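Local coordinates for protein AlkZ (Streptomyces sahachiroi, PDB 5UUJ) that belongs to the AlkZ-like family of DNA glycosylases and is built of helices and small sheets, probably of winged-helix type, at residues A[74-79]-A[168-173]; A[91-96]-A[200-205]; A[174-179]-A[188-193]; A[39-44]-A[80-85]; A[141-146]-A[157-162]. One frame throughout, in Å; residues are numbered along the deposited sequence.

Interaction 1: residues A[74-79]-A[168-173]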
# COMPACT_ATOMS: atom_id res chain seq x y z
N MSE A 74 9.93 -3.93 -6.65
CA MSE A 74 10.41 -4.76 -5.55
C MSE A 74 9.25 -5.13 -4.63
O MSE A 74 8.22 -4.45 -4.60
CB MSE A 74 11.50 -4.03 -4.76
CG MSE A 74 11.01 -3.14 -3.63
SE MSE A 74 12.46 -2.15 -2.76
CE MSE A 74 13.31 -3.61 -1.78
N LYS A 75 9.42 -6.23 -3.91
CA LYS A 75 8.46 -6.64 -2.89
C LYS A 75 9.16 -6.66 -1.54
O LYS A 75 10.18 -7.33 -1.37
CB LYS A 75 7.87 -8.02 -3.21
CG LYS A 75 7.08 -8.07 -4.51
CD LYS A 75 6.70 -9.49 -4.89
CE LYS A 75 5.76 -10.11 -3.87
NZ LYS A 75 5.26 -11.44 -4.31
N THR A 76 8.61 -5.91 -0.60
CA THR A 76 9.17 -5.86 0.74
C THR A 76 8.13 -5.33 1.72
O THR A 76 7.05 -4.89 1.32
CB THR A 76 10.44 -4.99 0.80
OG1 THR A 76 11.11 -5.19 2.05
CG2 THR A 76 10.12 -3.51 0.62
N TRP A 77 8.46 -5.37 3.00
CA TRP A 77 7.56 -4.89 4.04
C TRP A 77 7.79 -3.41 4.27
O TRP A 77 8.91 -2.97 4.48
CB TRP A 77 7.77 -5.69 5.33
CG TRP A 77 7.39 -7.12 5.17
CD1 TRP A 77 6.24 -7.71 5.59
CD2 TRP A 77 8.16 -8.15 4.53
NE1 TRP A 77 6.24 -9.05 5.26
CE2 TRP A 77 7.41 -9.34 4.60
CE3 TRP A 77 9.41 -8.18 3.90
CZ2 TRP A 77 7.86 -10.55 4.07
CZ3 TRP A 77 9.86 -9.38 3.37
CH2 TRP A 77 9.09 -10.54 3.46
N ALA A 78 6.70 -2.64 4.21
CA ALA A 78 6.76 -1.19 4.34
C ALA A 78 5.68 -0.69 5.29
O ALA A 78 5.71 -1.01 6.49
CB ALA A 78 6.64 -0.54 2.97
N MSE A 79 4.72 0.07 4.78
CA MSE A 79 3.72 0.73 5.62
C MSE A 79 2.93 -0.25 6.47
O MSE A 79 2.44 -1.27 5.98
CB MSE A 79 2.75 1.55 4.77
CG MSE A 79 3.25 2.95 4.44
SE MSE A 79 4.84 2.95 3.30
CE MSE A 79 4.03 2.07 1.75
N PRO A 168 11.94 -5.17 10.86
CA PRO A 168 12.98 -4.15 11.07
C PRO A 168 14.08 -4.21 10.01
O PRO A 168 14.60 -3.18 9.60
CB PRO A 168 13.53 -4.48 12.45
CG PRO A 168 12.42 -5.18 13.15
CD PRO A 168 11.64 -5.91 12.10
N LEU A 169 14.42 -5.42 9.59
CA LEU A 169 15.45 -5.62 8.58
C LEU A 169 14.98 -5.08 7.23
O LEU A 169 15.75 -4.45 6.50
CB LEU A 169 15.82 -7.10 8.45
CG LEU A 169 16.94 -7.62 9.36
CD1 LEU A 169 16.71 -7.24 10.81
CD2 LEU A 169 17.05 -9.13 9.24
N ALA A 170 13.72 -5.32 6.91
CA ALA A 170 13.14 -4.79 5.68
C ALA A 170 13.17 -3.27 5.72
O ALA A 170 13.59 -2.62 4.77
CB ALA A 170 11.71 -5.29 5.49
N TRP A 171 12.75 -2.71 6.85
CA TRP A 171 12.70 -1.26 7.02
C TRP A 171 14.08 -0.62 6.95
O TRP A 171 14.21 0.53 6.53
CB TRP A 171 12.04 -0.91 8.35
CG TRP A 171 10.58 -1.26 8.42
CD1 TRP A 171 9.76 -1.58 7.37
CD2 TRP A 171 9.77 -1.34 9.60
NE1 TRP A 171 8.50 -1.84 7.83
CE2 TRP A 171 8.48 -1.70 9.19
CE3 TRP A 171 10.02 -1.12 10.96
CZ2 TRP A 171 7.43 -1.86 10.10
CZ3 TRP A 171 8.98 -1.28 11.85
CH2 TRP A 171 7.70 -1.64 11.42
N ARG A 172 15.11 -1.36 7.37
CA ARG A 172 16.48 -0.86 7.31
C ARG A 172 17.10 -1.08 5.94
O ARG A 172 18.20 -0.60 5.66
CB ARG A 172 17.33 -1.50 8.40
CG ARG A 172 17.27 -0.75 9.72
CD ARG A 172 17.67 -1.61 10.90
NE ARG A 172 17.80 -0.81 12.12
CZ ARG A 172 18.31 -1.26 13.26
NH1 ARG A 172 18.74 -2.51 13.36
NH2 ARG A 172 18.38 -0.46 14.31
N GLY A 173 16.39 -1.81 5.08
CA GLY A 173 16.80 -2.00 3.70
C GLY A 173 17.86 -3.06 3.47
O GLY A 173 18.59 -2.99 2.48
O HOH W 1 13.72 -3.71 2.17

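Interaction 2: residues A[91-96]-A[200-205]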
# COMPACT_ATOMS: atom_id res chain seq x y z
N ALA A 91 11.84 3.54 -2.83
CA ALA A 91 11.58 2.80 -1.60
C ALA A 91 12.24 3.44 -0.37
O ALA A 91 11.69 3.37 0.73
CB ALA A 91 12.04 1.36 -1.74
N GLY A 92 13.40 4.04 -0.58
CA GLY A 92 14.20 4.58 0.51
C GLY A 92 13.44 5.40 1.54
O GLY A 92 13.38 5.03 2.71
N PRO A 93 12.86 6.53 1.11
CA PRO A 93 12.13 7.43 2.01
C PRO A 93 11.01 6.73 2.79
O PRO A 93 10.85 7.02 3.98
CB PRO A 93 11.56 8.49 1.07
CG PRO A 93 12.54 8.53 -0.05
CD PRO A 93 12.98 7.10 -0.25
N TYR A 94 10.26 5.84 2.15
CA TYR A 94 9.20 5.11 2.83
C TYR A 94 9.77 4.23 3.94
O TYR A 94 9.27 4.24 5.07
CB TYR A 94 8.41 4.23 1.86
CG TYR A 94 7.67 4.98 0.79
CD1 TYR A 94 6.53 5.71 1.10
CD2 TYR A 94 8.09 4.95 -0.53
CE1 TYR A 94 5.84 6.40 0.11
CE2 TYR A 94 7.42 5.63 -1.51
CZ TYR A 94 6.29 6.35 -1.19
OH TYR A 94 5.62 7.03 -2.18
N LEU A 95 10.82 3.48 3.61
CA LEU A 95 11.43 2.55 4.56
C LEU A 95 12.08 3.28 5.74
O LEU A 95 11.99 2.82 6.88
CB LEU A 95 12.47 1.68 3.85
CG LEU A 95 11.94 0.73 2.77
CD1 LEU A 95 13.10 -0.01 2.11
CD2 LEU A 95 10.94 -0.26 3.33
N SER A 96 12.73 4.40 5.45
CA SER A 96 13.37 5.20 6.49
C SER A 96 12.36 5.65 7.55
O SER A 96 12.66 5.64 8.74
CB SER A 96 14.05 6.43 5.87
OG SER A 96 14.60 7.27 6.88
N LYS A 200 21.06 5.38 -1.66
CA LYS A 200 21.42 5.34 -0.25
C LYS A 200 20.24 5.86 0.56
O LYS A 200 19.58 6.82 0.15
CB LYS A 200 22.67 6.17 0.02
CG LYS A 200 23.83 5.87 -0.93
CD LYS A 200 24.83 7.02 -1.01
CE LYS A 200 25.71 7.08 0.22
NZ LYS A 200 26.84 8.03 0.02
N MSE A 201 19.96 5.24 1.69
CA MSE A 201 18.75 5.55 2.42
C MSE A 201 18.86 6.86 3.19
O MSE A 201 19.87 7.10 3.86
CB MSE A 201 18.39 4.42 3.37
CG MSE A 201 16.90 4.18 3.44
SE MSE A 201 16.50 2.38 3.96
CE MSE A 201 16.36 2.71 5.89
N PRO A 202 17.82 7.71 3.12
CA PRO A 202 17.87 9.01 3.78
C PRO A 202 17.51 8.93 5.26
O PRO A 202 16.90 7.95 5.68
CB PRO A 202 16.83 9.82 3.01
CG PRO A 202 15.80 8.80 2.65
CD PRO A 202 16.54 7.51 2.42
N GLU A 203 17.89 9.95 6.02
CA GLU A 203 17.43 10.05 7.40
C GLU A 203 15.95 10.41 7.39
O GLU A 203 15.45 10.92 6.40
CB GLU A 203 18.24 11.10 8.17
CG GLU A 203 19.75 10.87 8.15
CD GLU A 203 20.18 9.62 8.90
OE1 GLU A 203 19.33 9.00 9.57
OE2 GLU A 203 21.38 9.27 8.84
N PRO A 204 15.24 10.13 8.50
CA PRO A 204 13.79 10.37 8.52
C PRO A 204 13.39 11.82 8.25
O PRO A 204 12.39 12.04 7.57
CB PRO A 204 13.39 9.96 9.94
CG PRO A 204 14.45 9.00 10.37
CD PRO A 204 15.72 9.49 9.74
N ASP A 205 14.14 12.79 8.76
CA ASP A 205 13.79 14.20 8.57
C ASP A 205 13.78 14.59 7.09
O ASP A 205 12.89 15.30 6.64
CB ASP A 205 14.76 15.11 9.33
CG ASP A 205 14.53 15.09 10.83
OD1 ASP A 205 13.44 14.66 11.28
OD2 ASP A 205 15.44 15.53 11.57

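Interaction 3: residues A[174-179]-A[188-193]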
# COMPACT_ATOMS: atom_id res chain seq x y z
N VAL A 174 17.94 -4.05 4.36
CA VAL A 174 18.92 -5.12 4.21
C VAL A 174 18.30 -6.41 3.68
O VAL A 174 19.00 -7.40 3.48
CB VAL A 174 19.65 -5.43 5.54
CG1 VAL A 174 20.39 -4.19 6.03
CG2 VAL A 174 18.68 -5.93 6.61
N LEU A 175 16.98 -6.41 3.46
CA LEU A 175 16.35 -7.55 2.82
C LEU A 175 15.07 -7.18 2.08
O LEU A 175 14.39 -6.21 2.42
CB LEU A 175 16.05 -8.66 3.85
CG LEU A 175 14.93 -8.57 4.90
CD1 LEU A 175 13.54 -8.79 4.34
CD2 LEU A 175 15.19 -9.61 5.98
N CYS A 176 14.79 -7.96 1.05
CA CYS A 176 13.56 -7.84 0.27
C CYS A 176 13.36 -9.18 -0.42
O CYS A 176 14.21 -10.05 -0.31
CB CYS A 176 13.65 -6.70 -0.74
SG CYS A 176 14.97 -6.91 -1.97
N HIS A 177 12.25 -9.34 -1.13
CA HIS A 177 12.03 -10.56 -1.90
C HIS A 177 13.02 -10.66 -3.05
O HIS A 177 13.30 -9.67 -3.73
CB HIS A 177 10.61 -10.62 -2.45
CG HIS A 177 9.58 -11.04 -1.44
ND1 HIS A 177 8.49 -11.81 -1.78
CD2 HIS A 177 9.47 -10.80 -0.12
CE1 HIS A 177 7.76 -12.03 -0.71
NE2 HIS A 177 8.33 -11.42 0.32
N GLY A 178 13.53 -11.87 -3.28
CA GLY A 178 14.22 -12.18 -4.51
C GLY A 178 13.21 -12.80 -5.46
O GLY A 178 12.02 -12.84 -5.16
N PRO A 179 13.69 -13.30 -6.61
CA PRO A 179 12.79 -14.04 -7.49
C PRO A 179 12.30 -15.31 -6.81
O PRO A 179 13.09 -15.94 -6.11
CB PRO A 179 13.66 -14.36 -8.71
CG PRO A 179 14.86 -13.45 -8.60
CD PRO A 179 15.06 -13.23 -7.14
N THR A 188 16.75 -11.47 -0.54
CA THR A 188 18.05 -10.99 -1.00
C THR A 188 18.28 -9.54 -0.58
O THR A 188 17.38 -8.89 -0.04
CB THR A 188 18.18 -11.12 -2.54
OG1 THR A 188 19.56 -11.01 -2.91
CG2 THR A 188 17.36 -10.06 -3.27
N LEU A 189 19.50 -9.05 -0.81
CA LEU A 189 19.87 -7.68 -0.46
C LEU A 189 19.40 -6.71 -1.55
O LEU A 189 19.75 -6.89 -2.72
CB LEU A 189 21.38 -7.57 -0.27
CG LEU A 189 21.92 -6.24 0.23
CD1 LEU A 189 21.58 -6.04 1.70
CD2 LEU A 189 23.42 -6.16 0.01
N PRO A 190 18.61 -5.69 -1.18
CA PRO A 190 18.15 -4.70 -2.16
C PRO A 190 19.28 -4.06 -2.97
O PRO A 190 19.14 -3.87 -4.19
CB PRO A 190 17.45 -3.65 -1.29
CG PRO A 190 16.96 -4.42 -0.11
CD PRO A 190 18.00 -5.47 0.14
N ALA A 191 20.39 -3.76 -2.31
CA ALA A 191 21.52 -3.11 -2.97
C ALA A 191 22.09 -3.97 -4.11
O ALA A 191 22.39 -3.46 -5.18
CB ALA A 191 22.61 -2.80 -1.96
N SER A 192 22.22 -5.27 -3.88
CA SER A 192 22.82 -6.15 -4.88
C SER A 192 21.84 -6.49 -6.00
O SER A 192 22.24 -6.71 -7.14
CB SER A 192 23.34 -7.44 -4.23
OG SER A 192 22.29 -8.26 -3.77
N GLN A 193 20.55 -6.53 -5.69
CA GLN A 193 19.55 -6.89 -6.70
C GLN A 193 19.22 -5.74 -7.64
O GLN A 193 18.98 -5.95 -8.82
CB GLN A 193 18.26 -7.39 -6.03
CG GLN A 193 17.19 -7.80 -7.03
CD GLN A 193 16.10 -8.66 -6.42
OE1 GLN A 193 15.96 -9.83 -6.76
NE2 GLN A 193 15.33 -8.08 -5.50

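Interaction 4: residues A[39-44]-A[80-85]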
# COMPACT_ATOMS: atom_id res chain seq x y z
N GLY A 39 2.92 2.70 -3.23
CA GLY A 39 2.93 1.28 -2.95
C GLY A 39 1.57 0.64 -3.16
O GLY A 39 0.55 1.32 -3.21
N VAL A 40 1.59 -0.68 -3.31
CA VAL A 40 0.37 -1.48 -3.42
C VAL A 40 0.52 -2.68 -2.50
O VAL A 40 1.54 -3.38 -2.56
CB VAL A 40 0.12 -1.95 -4.87
CG1 VAL A 40 -1.08 -2.90 -4.94
CG2 VAL A 40 -0.09 -0.76 -5.79
N GLN A 41 -0.47 -2.91 -1.64
CA GLN A 41 -0.44 -4.07 -0.75
C GLN A 41 -0.43 -5.34 -1.58
O GLN A 41 -1.25 -5.50 -2.49
CB GLN A 41 -1.63 -4.06 0.21
CG GLN A 41 -1.24 -3.71 1.65
CD GLN A 41 -2.17 -4.28 2.72
OE1 GLN A 41 -2.39 -3.65 3.76
NE2 GLN A 41 -2.70 -5.48 2.49
N ALA A 42 0.50 -6.23 -1.27
CA ALA A 42 0.77 -7.39 -2.11
C ALA A 42 0.88 -8.69 -1.32
O ALA A 42 1.54 -9.63 -1.76
CB ALA A 42 2.05 -7.16 -2.90
N GLN A 43 0.22 -8.75 -0.17
CA GLN A 43 0.25 -9.97 0.62
C GLN A 43 -0.52 -11.07 -0.11
O GLN A 43 -0.11 -12.23 -0.12
CB GLN A 43 -0.34 -9.74 2.01
CG GLN A 43 -0.27 -10.96 2.92
CD GLN A 43 1.13 -11.53 3.03
OE1 GLN A 43 2.06 -10.85 3.49
NE2 GLN A 43 1.30 -12.78 2.61
N VAL A 44 -1.63 -10.68 -0.72
CA VAL A 44 -2.35 -11.55 -1.65
C VAL A 44 -1.99 -11.09 -3.06
O VAL A 44 -2.43 -10.04 -3.52
CB VAL A 44 -3.87 -11.49 -1.44
CG1 VAL A 44 -4.58 -12.47 -2.36
CG2 VAL A 44 -4.22 -11.78 0.02
N ARG A 80 2.82 0.07 7.76
CA ARG A 80 2.08 -0.75 8.72
C ARG A 80 2.66 -2.16 8.83
O ARG A 80 2.03 -3.06 9.36
CB ARG A 80 0.59 -0.81 8.34
CG ARG A 80 -0.03 0.56 8.12
CD ARG A 80 -1.50 0.49 7.70
NE ARG A 80 -1.69 -0.31 6.48
CZ ARG A 80 -1.47 0.13 5.24
NH1 ARG A 80 -1.04 1.37 5.02
NH2 ARG A 80 -1.69 -0.68 4.22
N GLY A 81 3.89 -2.33 8.34
CA GLY A 81 4.57 -3.61 8.41
C GLY A 81 4.07 -4.65 7.42
O GLY A 81 4.47 -5.81 7.49
N THR A 82 3.20 -4.25 6.49
CA THR A 82 2.65 -5.19 5.52
C THR A 82 3.46 -5.22 4.23
O THR A 82 4.13 -4.25 3.88
CB THR A 82 1.18 -4.86 5.17
OG1 THR A 82 1.12 -3.59 4.51
CG2 THR A 82 0.32 -4.82 6.42
N LEU A 83 3.39 -6.35 3.54
CA LEU A 83 4.10 -6.54 2.28
C LEU A 83 3.56 -5.62 1.19
O LEU A 83 2.37 -5.62 0.90
CB LEU A 83 3.98 -8.00 1.83
CG LEU A 83 4.81 -8.41 0.62
CD1 LEU A 83 6.29 -8.31 0.92
CD2 LEU A 83 4.43 -9.82 0.18
N HIS A 84 4.46 -4.83 0.59
CA HIS A 84 4.10 -3.87 -0.45
C HIS A 84 4.93 -4.07 -1.71
O HIS A 84 6.09 -4.45 -1.64
CB HIS A 84 4.33 -2.43 0.04
CG HIS A 84 3.18 -1.85 0.81
ND1 HIS A 84 3.00 -2.06 2.15
CD2 HIS A 84 2.18 -1.02 0.42
CE1 HIS A 84 1.93 -1.40 2.56
NE2 HIS A 84 1.41 -0.77 1.53
N LEU A 85 4.32 -3.79 -2.86
CA LEU A 85 5.07 -3.50 -4.07
C LEU A 85 5.56 -2.06 -3.98
O LEU A 85 4.81 -1.18 -3.56
CB LEU A 85 4.21 -3.69 -5.32
CG LEU A 85 4.00 -5.12 -5.84
CD1 LEU A 85 2.86 -5.15 -6.83
CD2 LEU A 85 5.27 -5.66 -6.48
O HOH W 2 1.94 -8.66 4.75

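Interaction 5: residues A[141-146]-A[157-162]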
# COMPACT_ATOMS: atom_id res chain seq x y z
N LEU A 141 18.21 -19.07 4.84
CA LEU A 141 18.77 -17.90 5.50
C LEU A 141 18.89 -18.12 7.01
O LEU A 141 19.90 -17.76 7.62
CB LEU A 141 17.90 -16.66 5.23
CG LEU A 141 18.29 -15.38 5.96
CD1 LEU A 141 19.74 -14.98 5.68
CD2 LEU A 141 17.35 -14.24 5.60
N VAL A 142 17.87 -18.72 7.61
CA VAL A 142 17.87 -18.98 9.04
C VAL A 142 18.97 -19.99 9.38
O VAL A 142 19.61 -19.88 10.42
CB VAL A 142 16.50 -19.51 9.53
CG1 VAL A 142 16.59 -20.05 10.95
CG2 VAL A 142 15.46 -18.41 9.45
N THR A 143 19.18 -20.95 8.48
CA THR A 143 20.22 -21.96 8.68
C THR A 143 21.60 -21.31 8.67
O THR A 143 22.47 -21.68 9.46
CB THR A 143 20.15 -23.05 7.59
OG1 THR A 143 18.90 -23.75 7.71
CG2 THR A 143 21.29 -24.06 7.74
N ARG A 144 21.81 -20.35 7.78
CA ARG A 144 23.06 -19.60 7.73
C ARG A 144 23.28 -18.85 9.04
O ARG A 144 24.38 -18.85 9.60
CB ARG A 144 23.07 -18.62 6.56
CG ARG A 144 23.31 -19.26 5.19
CD ARG A 144 24.72 -19.80 5.05
NE ARG A 144 25.73 -18.80 5.38
CZ ARG A 144 26.21 -17.90 4.52
NH1 ARG A 144 25.78 -17.87 3.27
NH2 ARG A 144 27.13 -17.03 4.92
N LEU A 145 22.22 -18.21 9.52
CA LEU A 145 22.29 -17.39 10.73
C LEU A 145 22.65 -18.20 11.97
O LEU A 145 23.53 -17.81 12.74
CB LEU A 145 20.96 -16.67 10.95
CG LEU A 145 20.65 -15.53 9.99
CD1 LEU A 145 19.17 -15.13 10.06
CD2 LEU A 145 21.55 -14.33 10.27
N VAL A 146 21.98 -19.33 12.17
CA VAL A 146 22.16 -20.11 13.39
C VAL A 146 23.51 -20.82 13.41
O VAL A 146 23.93 -21.33 14.45
CB VAL A 146 21.03 -21.15 13.58
CG1 VAL A 146 19.69 -20.45 13.74
CG2 VAL A 146 21.02 -22.16 12.43
N ARG A 157 13.17 -19.37 17.91
CA ARG A 157 12.56 -18.04 17.83
C ARG A 157 12.51 -17.54 16.39
O ARG A 157 11.52 -16.95 15.96
CB ARG A 157 13.34 -17.04 18.69
CG ARG A 157 13.22 -17.26 20.20
CD ARG A 157 11.83 -16.94 20.71
NE ARG A 157 11.82 -16.73 22.16
CZ ARG A 157 10.73 -16.44 22.87
NH1 ARG A 157 9.55 -16.32 22.27
NH2 ARG A 157 10.83 -16.27 24.18
N LEU A 158 13.59 -17.78 15.64
CA LEU A 158 13.72 -17.23 14.29
C LEU A 158 12.79 -17.90 13.28
O LEU A 158 12.22 -17.23 12.43
CB LEU A 158 15.17 -17.34 13.81
CG LEU A 158 16.16 -16.36 14.44
CD1 LEU A 158 17.58 -16.69 14.02
CD2 LEU A 158 15.82 -14.92 14.07
N ARG A 159 12.63 -19.22 13.38
CA ARG A 159 11.81 -19.94 12.41
C ARG A 159 10.33 -19.65 12.60
O ARG A 159 9.62 -19.34 11.65
CB ARG A 159 12.06 -21.45 12.50
CG ARG A 159 13.45 -21.87 12.05
CD ARG A 159 13.50 -23.34 11.67
NE ARG A 159 14.87 -23.86 11.64
CZ ARG A 159 15.72 -23.69 10.63
NH1 ARG A 159 15.36 -23.01 9.55
NH2 ARG A 159 16.94 -24.19 10.71
N SER A 160 9.86 -19.76 13.85
CA SER A 160 8.44 -19.62 14.14
C SER A 160 7.95 -18.18 14.00
O SER A 160 6.80 -17.95 13.63
CB SER A 160 8.14 -20.13 15.56
OG SER A 160 8.82 -19.36 16.53
N GLY A 161 8.82 -17.22 14.28
CA GLY A 161 8.46 -15.81 14.25
C GLY A 161 9.26 -14.99 13.25
O GLY A 161 9.50 -13.80 13.48
N TRP A 162 9.65 -15.61 12.15
CA TRP A 162 10.43 -14.91 11.12
C TRP A 162 9.66 -13.72 10.56
O TRP A 162 10.24 -12.67 10.28
CB TRP A 162 10.80 -15.86 9.98
CG TRP A 162 11.66 -15.20 8.95
CD1 TRP A 162 11.39 -15.06 7.62
CD2 TRP A 162 12.93 -14.56 9.18
NE1 TRP A 162 12.42 -14.38 7.00
CE2 TRP A 162 13.37 -14.06 7.93
CE3 TRP A 162 13.73 -14.36 10.31
CZ2 TRP A 162 14.58 -13.38 7.79
CZ3 TRP A 162 14.93 -13.68 10.16
CH2 TRP A 162 15.34 -13.21 8.91

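Interaction 1: residues A[74-79]-A[168-173]
Trp171, close to the C-terminal end of helix 162-172, makes the direct hydrogen bond of this contact: its indole NE1 donates to the carbonyl O of Ala78 over 3.2 Å. The bond is bent, with 136° at the hydrogen, and the acceptor lies 30° out of the indole plane. Tryptophan suits the place because it combines broad apolar faces with one N-H that can meet a main-chain carbonyl where strand 74-77 has ended. Beside that bond, Trp77 O comes up to the ring edge near its plane, 3.3 Å from Trp171 CD1, so two consecutive carbonyls are turned to the pyrrole part of the indole.

A water carries the second polar link. Thr76 holds OG1 anti to its own N (chi1 -168°), facing the helix, and donates to the water at 3.0 Å; the water in turn donates to Ala170 O at 2.8 Å. That carbonyl also accepts from Gly173 N within the Schellman motif that ends the helix, where glycine readily takes the positive phi.

The methyl of Ala170 points at the strand. It packs beside the Thr76 hydroxyl and makes its apolar contacts with Trp77 CB and CE3, each 4.0 Å from Ala170 CB. Alanine fits because the axes of strand and helix approach to 7.8 Å, leaving little depth for a longer side chain. Trp77 then leads its ring away, to meet that of His177.

Both protein acceptors are thus main-chain carbonyls on opposite segments, one served directly and one through water; the bent direct bond is probably of modest strength.

Interaction 2: residues A[91-96]-A[200-205]
Ser96 and Pro202 form the tight heart of this contact: the serine hydroxyl OG donates to Pro202 O over 2.7 Å, standing 33° off the carbonyl plane. OG lies anti to the backbone N (chi1 176°), which carries it to the carbonyl of Pro202. It also rests 3.8 Å from Pro204 CD, and a small polar residue is right for so narrow a gap. Gly92 lets the backbones come together one turn earlier, its CA 5.0 Å from that of Met201. Pro202 uses this flat spot, setting its CD 3.9 Å from Gly92 C, while its CG meets Pro93 CG at 4.2 Å. Pro202 is extended (psi 161°), whereas Pro204, with its fixed phi, suits the first turn of helix 204-219.

Met201, a partly exposed selenomethionine, begins close, with CG 3.7 Å from Gly92 O. Packing loosens toward its far end, where the chain bends and SE lies 4.1 Å from Leu95 CB. On the solvent side Glu203, at the N-cap position, directs its CB away from the helix, as befits a charged residue.

Among its neighbours the contact continues into helix 204-219, where Pro93 touches Ala207 and Val211 and Pro202 also touches Ala207. Leu95 and Ala91 rest on Trp198, and Asp205 forms a salt bridge with Lys240 of helix 238-248.

Interaction 3: residues A[174-179]-A[188-193]
Cys176 and Thr188 face each other as an antiparallel hydrogen-bonded pair, with Cys176 N giving to Thr188 O at 3.0 Å and Thr188 N giving to Cys176 O at 2.9 Å. Thr188 O is approached a second time by the CA-H of Leu175, at 3.3 Å from CA to O, so two neighbouring residues share one carbonyl.

Beyond the pair the chain turns into helix 190-194, and its side chains reach back to the strand. Gln193 does so by a hydrogen bond: CG anti to the backbone N (chi1 -179°) and an extended chain beyond bring NE2 within 3.1 Å of His177 O. This bond is nearly straight, at 167°, and lies in both the carbonyl plane and the amide plane. Glutamine has the length and the N-H needed to bond a strand carbonyl from the first turn of a helix. Pro179, approaching from the opposite direction, sets its CD 3.5 Å from Gln193 OE1. Pro190, well placed in the first turn, presses its CG on Cys176 SG at 3.7 Å. Leu189 sends CD1 to Val174 O, 3.4 Å away, while its own carbonyl at the N-cap position accepts from both Ser192 OG and Gln193 N. Thr188 turns its methyl CG2 to Gly178 CA, and its OG1 bonds Val134 O.

Strand 186-188, which ends in Thr188, runs between strands 136-137 and 176-177 in a small antiparallel sheet. On its far side strand 176-177 meets strand 74-77, where His177 bonds Lys75 through the backbone; Leu175 and Val174 rest on Leu169 of helix 162-172.

Interaction 4: residues A[39-44]-A[80-85]
The pairing of Val40 and Gln41 with Leu85 and His84 joins edge strand 40-41 to central strand 83-86, the first and third along the chain in a small antiparallel sheet. Val40 and Leu85 form the hydrogen-bonded pair, with Leu85 N reaching Val40 O at 2.8 Å and Val40 N reaching Leu85 O at 3.3 Å. The non-hydrogen-bonded pair Gln41-His84 follows, and then Ala42 N donates to Leu83 O over 2.9 Å. Gly39, with its positive phi, brings its CA to 3.2 Å from Leu85 O at the start of the ladder.

Gln41 lays CG over one face of the His84 ring, a CH-pi contact 4.3 Å from the centroid. Its extended chain then carries OE1 to Arg80 NH2 at 3.1 Å. The bond uses a carbonyl lone pair and lies in the guanidinium plane; amide and guanidinium are nearly coplanar, 25° apart. Arg80 has a second hold, NH1 on Trp230 O, which should fix its rotation. His84 is steadied too, since ND1 donates to Thr82 O at 3.0 Å. Just past the strand, Ala42 CB packs 4.1 Å from Leu85 CG, small enough to lie beside Ala48 of helix 45-53. Leu83, its CG anti to the backbone N (chi1 -173°), brings CD2 near Ala42 O.

Strand order 1-3-2, with two helices between the first two strands and a short loop, the wing, before the third, is the pattern of the winged-helix fold, in keeping with the helix-turn-helix relationship of this family.

Interaction 5: residues A[141-146]-A[157-162]
Val142 is the bump that enters the second segment, and Leu158, Arg159 and Trp162 are the walls around it. Its CG1, anti to the backbone N (chi1 169°), lies 4.2 Å from Leu158 CB and over one face of the Arg159 guanidinium, 3.5 Å from NH1. The other branch, CG2, turns to Trp162 CE3 at a loose 4.5 Å. A beta-branched residue suits the spot, since its two methyls serve two walls at once.

One turn on, Val146 carries the same ridge forward, its CG1 at 4.3 Å from Leu158 CD1, so that the leucine side chain settles beside both valines. Leu141 and Leu145 make a second ridge, again four residues apart. Against it the six-membered end of Trp162 is pressed: Leu141 CD2 is 3.6 Å from CZ2 and Leu145 CD1 is 4.4 Å from CH2. The Leu141 and Trp162 side chains cross at about a right angle.

Along the chain, helices 138-146 and 155-160 lie between strand 136-137 and strands 176-177 and 186-188 of a sheet ordered 1-3-2, consistent with winged-helix topology. Gly161 then breaks the second helix and stands at the N-cap position of helix 162-172, whose first residue is Trp162.

Toward the exposed Thr143, Arg159 stretches its apolar stem past Val142, CG being 3.8 Å from Val142 CG1, while its charged end forms a salt bridge with Glu155. Thr143 OG1 lies at the guanidinium edge, but its hydrogen bond goes to Asp139 O. Deeper in, Leu141 and Leu145 continue onto Ile130 of helix 117-130, and the Trp162 ring meets Phe187 almost perpendicularly.

How the interactions relate
Interaction 1 is the hub: its centre lies about 10 Å from those of interactions 3 and 4 and about 11 Å from that of interaction 2, and it touches all three. With interaction 4 it shares a sheet; with interaction 3 it is joined by the Lys75-His177 backbone bond and by helix 162-172 leading to strand 176-177. Interactions 1 and 2 alternate along the chain, as do 1 and 4, whereas interaction 5 is nested inside the loops closed by 1 and 2. It lies farther out, yet touches interaction 3 where Leu175 meets Trp162. Interaction 1 packs edge strand 74-77 of one 1-3-2 sheet against the helix and strand of the other, probably joining two winged-helix-like units side by side.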